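Local coordinates for protein succinyl-CoA ligase (ADP-forming) subunit alpha (Methanosaeta concilii, PDB 6HXI) that is a succinyl-CoA ligase-type protein with a citrate synthase-like C-terminal region and binds coenzyme A, at residues 71-81 against 96-106. Numbering follows the deposited sequence.
Sequences IPLAALAYPEA and TTMEALKEDTI
Ile71 packs its CG2 against Ala100 and Ile106 where two neighbouring helices of a Rossmann-like, CoA-binding domain meet, an example of apolar packing joined through water. A chi1 of -65° sets CG1 beside the backbone N and leaves CG2 anti to it, 4.2 Å from Ala100 CB and 4.1 Å from Ile106 CD1. Ile71 CD1 comes 3.3 Å from Thr96 O. Tyr18 of the sheet also touches Ile71.

Two glutamates meet Pro72 at about a right angle. The extended chain of Glu99 brings OE1 beside the ring, 3.4 Å from Pro72 CD; Glu103, bent at chi2 (-58°), rests OE2 over the ring, 3.5 Å from Pro72 CG, and its OE1 lies 3.4 Å from Ala75 CB. Further along, Thr105 CG2 meets Pro79 CB.

No direct hydrogen bond spans the segments; four waters do the polar work. One accepts from Ile71 N and donates to Glu99 OE2 (2.8 Å), another donates to Pro72 O and Glu103 OE1, and a third accepts from Thr105 OG1 while donating to Tyr78 O and Ala81 O. The fourth links Pro79 O to Thr105 O. The second and fourth thus supply hydrogens that facing acceptors lack, and the first probably stabilises negative charge on Glu99 beside the helix 71-77 amino end.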
loop_
_atom_site.group_PDB
_atom_site.type_symbol
_atom_site.label_atom_id
_atom_site.label_comp_id
_atom_site.label_asym_id
_atom_site.label_seq_id
_atom_site.Cartn_x
_atom_site.Cartn_y
_atom_site.Cartn_z
ATOM N N ILE B 71 -13.072 -17.255 35.779
ATOM C CA ILE B 71 -12.660 -17.485 37.166
ATOM C C ILE B 71 -11.981 -18.876 37.301
ATOM O O ILE B 71 -10.871 -18.897 37.833
ATOM C CB ILE B 71 -13.810 -17.257 38.162
ATOM C CG1 ILE B 71 -14.257 -15.787 38.163
ATOM C CG2 ILE B 71 -13.428 -17.732 39.582
ATOM C CD1 ILE B 71 -15.737 -15.544 38.672
ATOM N N PRO B 72 -12.559 -20.018 36.805
ATOM C CA PRO B 72 -11.846 -21.309 36.904
ATOM C C PRO B 72 -10.464 -21.345 36.234
ATOM O O PRO B 72 -9.585 -22.039 36.731
ATOM C CB PRO B 72 -12.806 -22.297 36.228
ATOM C CG PRO B 72 -14.137 -21.666 36.353
ATOM C CD PRO B 72 -13.877 -20.209 36.168
ATOM N N LEU B 73 -10.270 -20.624 35.116
ATOM C CA LEU B 73 -8.971 -20.607 34.426
ATOM C C LEU B 73 -7.922 -19.848 35.233
ATOM O O LEU B 73 -6.777 -20.305 35.330
ATOM C CB LEU B 73 -9.073 -20.038 33.010
ATOM C CG LEU B 73 -9.586 -20.992 31.934
ATOM C CD1 LEU B 73 -9.987 -20.233 30.693
ATOM C CD2 LEU B 73 -8.541 -22.039 31.567
ATOM N N ALA B 74 -8.321 -18.723 35.844
ATOM C CA ALA B 74 -7.434 -17.914 36.688
ATOM C C ALA B 74 -7.082 -18.682 37.946
ATOM O O ALA B 74 -5.905 -18.745 38.293
ATOM C CB ALA B 74 -8.086 -16.589 37.042
ATOM N N ALA B 75 -8.091 -19.300 38.606
ATOM C CA ALA B 75 -7.916 -20.059 39.842
ATOM C C ALA B 75 -6.935 -21.216 39.666
ATOM O O ALA B 75 -6.054 -21.395 40.505
ATOM C CB ALA B 75 -9.257 -20.553 40.363
ATOM N N LEU B 76 -7.039 -21.939 38.542
ATOM C CA LEU B 76 -6.132 -23.032 38.193
ATOM C C LEU B 76 -4.693 -22.527 37.936
ATOM O O LEU B 76 -3.736 -23.202 38.317
ATOM C CB LEU B 76 -6.667 -23.813 36.979
ATOM C CG LEU B 76 -6.106 -25.224 36.823
ATOM C CD1 LEU B 76 -6.898 -26.224 37.655
ATOM C CD2 LEU B 76 -6.087 -25.643 35.374
ATOM N N ALA B 77 -4.540 -21.339 37.326
ATOM C CA ALA B 77 -3.209 -20.766 37.086
ATOM C C ALA B 77 -2.598 -20.174 38.378
ATOM O O ALA B 77 -1.410 -20.353 38.633
ATOM C CB ALA B 77 -3.281 -19.707 36.002
ATOM N N TYR B 78 -3.415 -19.507 39.211
ATOM C CA TYR B 78 -2.954 -18.891 40.457
ATOM C C TYR B 78 -3.710 -19.440 41.673
ATOM O O TYR B 78 -4.538 -18.717 42.240
ATOM C CB TYR B 78 -2.984 -17.338 40.364
ATOM C CG TYR B 78 -2.046 -16.801 39.304
ATOM C CD1 TYR B 78 -0.700 -16.574 39.585
ATOM C CD2 TYR B 78 -2.468 -16.648 37.988
ATOM C CE1 TYR B 78 0.193 -16.173 38.596
ATOM C CE2 TYR B 78 -1.581 -16.268 36.984
ATOM C CZ TYR B 78 -0.255 -16.009 37.295
ATOM O OH TYR B 78 0.621 -15.620 36.297
ATOM N N PRO B 79 -3.430 -20.712 42.112
ATOM C CA PRO B 79 -4.138 -21.261 43.282
ATOM C C PRO B 79 -3.848 -20.538 44.588
ATOM O O PRO B 79 -4.643 -20.650 45.520
ATOM C CB PRO B 79 -3.692 -22.728 43.334
ATOM C CG PRO B 79 -2.463 -22.796 42.562
ATOM C CD PRO B 79 -2.501 -21.710 41.536
ATOM N N GLU B 80 -2.732 -19.790 44.651
ATOM C CA GLU B 80 -2.331 -19.026 45.835
ATOM C C GLU B 80 -3.254 -17.832 46.121
ATOM O O GLU B 80 -3.235 -17.303 47.225
ATOM C CB GLU B 80 -0.866 -18.556 45.709
ATOM C CG GLU B 80 -0.617 -17.515 44.623
ATOM C CD GLU B 80 -0.121 -18.047 43.296
ATOM O OE1 GLU B 80 0.663 -17.326 42.638
ATOM O OE2 GLU B 80 -0.508 -19.175 42.912
ATOM N N ALA B 81 -3.996 -17.369 45.106
ATOM C CA ALA B 81 -4.912 -16.236 45.231
ATOM C C ALA B 81 -6.221 -16.734 45.887
ATOM O O ALA B 81 -6.914 -17.573 45.310
ATOM C CB ALA B 81 -5.182 -15.629 43.851
ATOM N N THR B 96 -21.145 -14.481 39.064
ATOM C CA THR B 96 -19.684 -14.412 39.204
ATOM C C THR B 96 -19.240 -14.700 40.653
ATOM O O THR B 96 -18.288 -15.455 40.838
ATOM C CB THR B 96 -19.148 -13.091 38.619
ATOM O OG1 THR B 96 -19.697 -11.994 39.355
ATOM C CG2 THR B 96 -19.488 -12.938 37.104
ATOM N N THR B 97 -19.952 -14.176 41.660
ATOM C CA THR B 97 -19.634 -14.462 43.076
ATOM C C THR B 97 -19.849 -15.944 43.388
ATOM O O THR B 97 -18.999 -16.568 44.027
ATOM C CB THR B 97 -20.453 -13.595 44.036
ATOM O OG1 THR B 97 -20.247 -12.219 43.709
ATOM C CG2 THR B 97 -20.086 -13.847 45.492
ATOM N N MET B 98 -20.969 -16.503 42.894
ATOM C CA MET B 98 -21.317 -17.896 43.078
ATOM C C MET B 98 -20.270 -18.804 42.446
ATOM O O MET B 98 -19.837 -19.768 43.088
ATOM C CB MET B 98 -22.745 -18.189 42.587
ATOM C CG MET B 98 -23.838 -17.562 43.467
ATOM S SD MET B 98 -23.922 -18.232 45.144
ATOM C CE MET B 98 -24.661 -19.871 44.811
ATOM N N GLU B 99 -19.802 -18.447 41.236
ATOM C CA GLU B 99 -18.734 -19.192 40.557
ATOM C C GLU B 99 -17.414 -19.130 41.351
ATOM O O GLU B 99 -16.774 -20.156 41.536
ATOM C CB GLU B 99 -18.556 -18.689 39.119
ATOM C CG GLU B 99 -17.781 -19.644 38.227
ATOM C CD GLU B 99 -17.634 -19.204 36.782
ATOM O OE1 GLU B 99 -17.277 -20.058 35.936
ATOM O OE2 GLU B 99 -17.891 -18.011 36.491
ATOM N N ALA B 100 -17.036 -17.946 41.857
ATOM C CA ALA B 100 -15.828 -17.801 42.667
ATOM C C ALA B 100 -15.920 -18.604 43.981
ATOM O O ALA B 100 -14.925 -19.221 44.379
ATOM C CB ALA B 100 -15.571 -16.337 42.966
ATOM N N LEU B 101 -17.116 -18.607 44.646
ATOM C CA LEU B 101 -17.349 -19.335 45.909
ATOM C C LEU B 101 -17.253 -20.869 45.706
ATOM O O LEU B 101 -16.822 -21.587 46.606
ATOM C CB LEU B 101 -18.712 -18.951 46.548
ATOM C CG LEU B 101 -18.873 -17.536 47.162
ATOM C CD1 LEU B 101 -20.320 -17.281 47.583
ATOM C CD2 LEU B 101 -17.965 -17.319 48.380
ATOM N N LYS B 102 -17.618 -21.353 44.520
ATOM C CA LYS B 102 -17.535 -22.769 44.154
ATOM C C LYS B 102 -16.072 -23.227 43.919
ATOM O O LYS B 102 -15.802 -24.425 43.941
ATOM C CB LYS B 102 -18.463 -23.097 42.963
ATOM C CG LYS B 102 -19.941 -23.138 43.376
ATOM C CD LYS B 102 -20.901 -22.828 42.227
ATOM C CE LYS B 102 -22.305 -22.530 42.720
ATOM N NZ LYS B 102 -23.215 -22.118 41.613
ATOM N N GLU B 103 -15.138 -22.273 43.736
ATOM C CA GLU B 103 -13.705 -22.541 43.576
ATOM C C GLU B 103 -13.114 -22.870 44.938
ATOM O O GLU B 103 -13.259 -22.068 45.864
ATOM C CB GLU B 103 -12.960 -21.325 42.981
ATOM C CG GLU B 103 -13.183 -21.102 41.502
ATOM C CD GLU B 103 -12.803 -22.251 40.588
ATOM O OE1 GLU B 103 -11.736 -22.874 40.805
ATOM O OE2 GLU B 103 -13.596 -22.539 39.661
ATOM N N ASP B 104 -12.428 -24.018 45.052
ATOM C CA ASP B 104 -11.812 -24.498 46.290
ATOM C C ASP B 104 -10.723 -23.578 46.851
ATOM O O ASP B 104 -10.525 -23.545 48.064
ATOM C CB ASP B 104 -11.256 -25.924 46.106
ATOM C CG ASP B 104 -12.306 -26.988 45.839
ATOM O OD1 ASP B 104 -13.403 -26.913 46.455
ATOM O OD2 ASP B 104 -12.025 -27.915 45.035
ATOM N N THR B 105 -10.038 -22.822 45.983
ATOM C CA THR B 105 -8.939 -21.923 46.372
ATOM C C THR B 105 -9.386 -20.530 46.804
ATOM O O THR B 105 -8.613 -19.842 47.462
ATOM C CB THR B 105 -7.895 -21.845 45.266
ATOM O OG1 THR B 105 -8.538 -21.426 44.059
ATOM C CG2 THR B 105 -7.145 -23.187 45.067
ATOM N N ILE B 106 -10.610 -20.102 46.452
ATOM C CA ILE B 106 -11.088 -18.771 46.856
ATOM C C ILE B 106 -11.837 -18.871 48.185
ATOM O O ILE B 106 -12.666 -19.763 48.365
ATOM C CB ILE B 106 -11.872 -18.052 45.719
ATOM C CG1 ILE B 106 -10.916 -17.693 44.567
ATOM C CG2 ILE B 106 -12.597 -16.786 46.208
ATOM C CD1 ILE B 106 -11.506 -17.846 43.192
HETATM O O HOH W 1 -15.902 -16.690 34.989
HETATM O O HOH W 2 -10.121 -23.953 38.766
HETATM O O HOH W 3 -7.036 -19.256 43.208
HETATM O O HOH W 4 -5.982 -20.358 47.802
#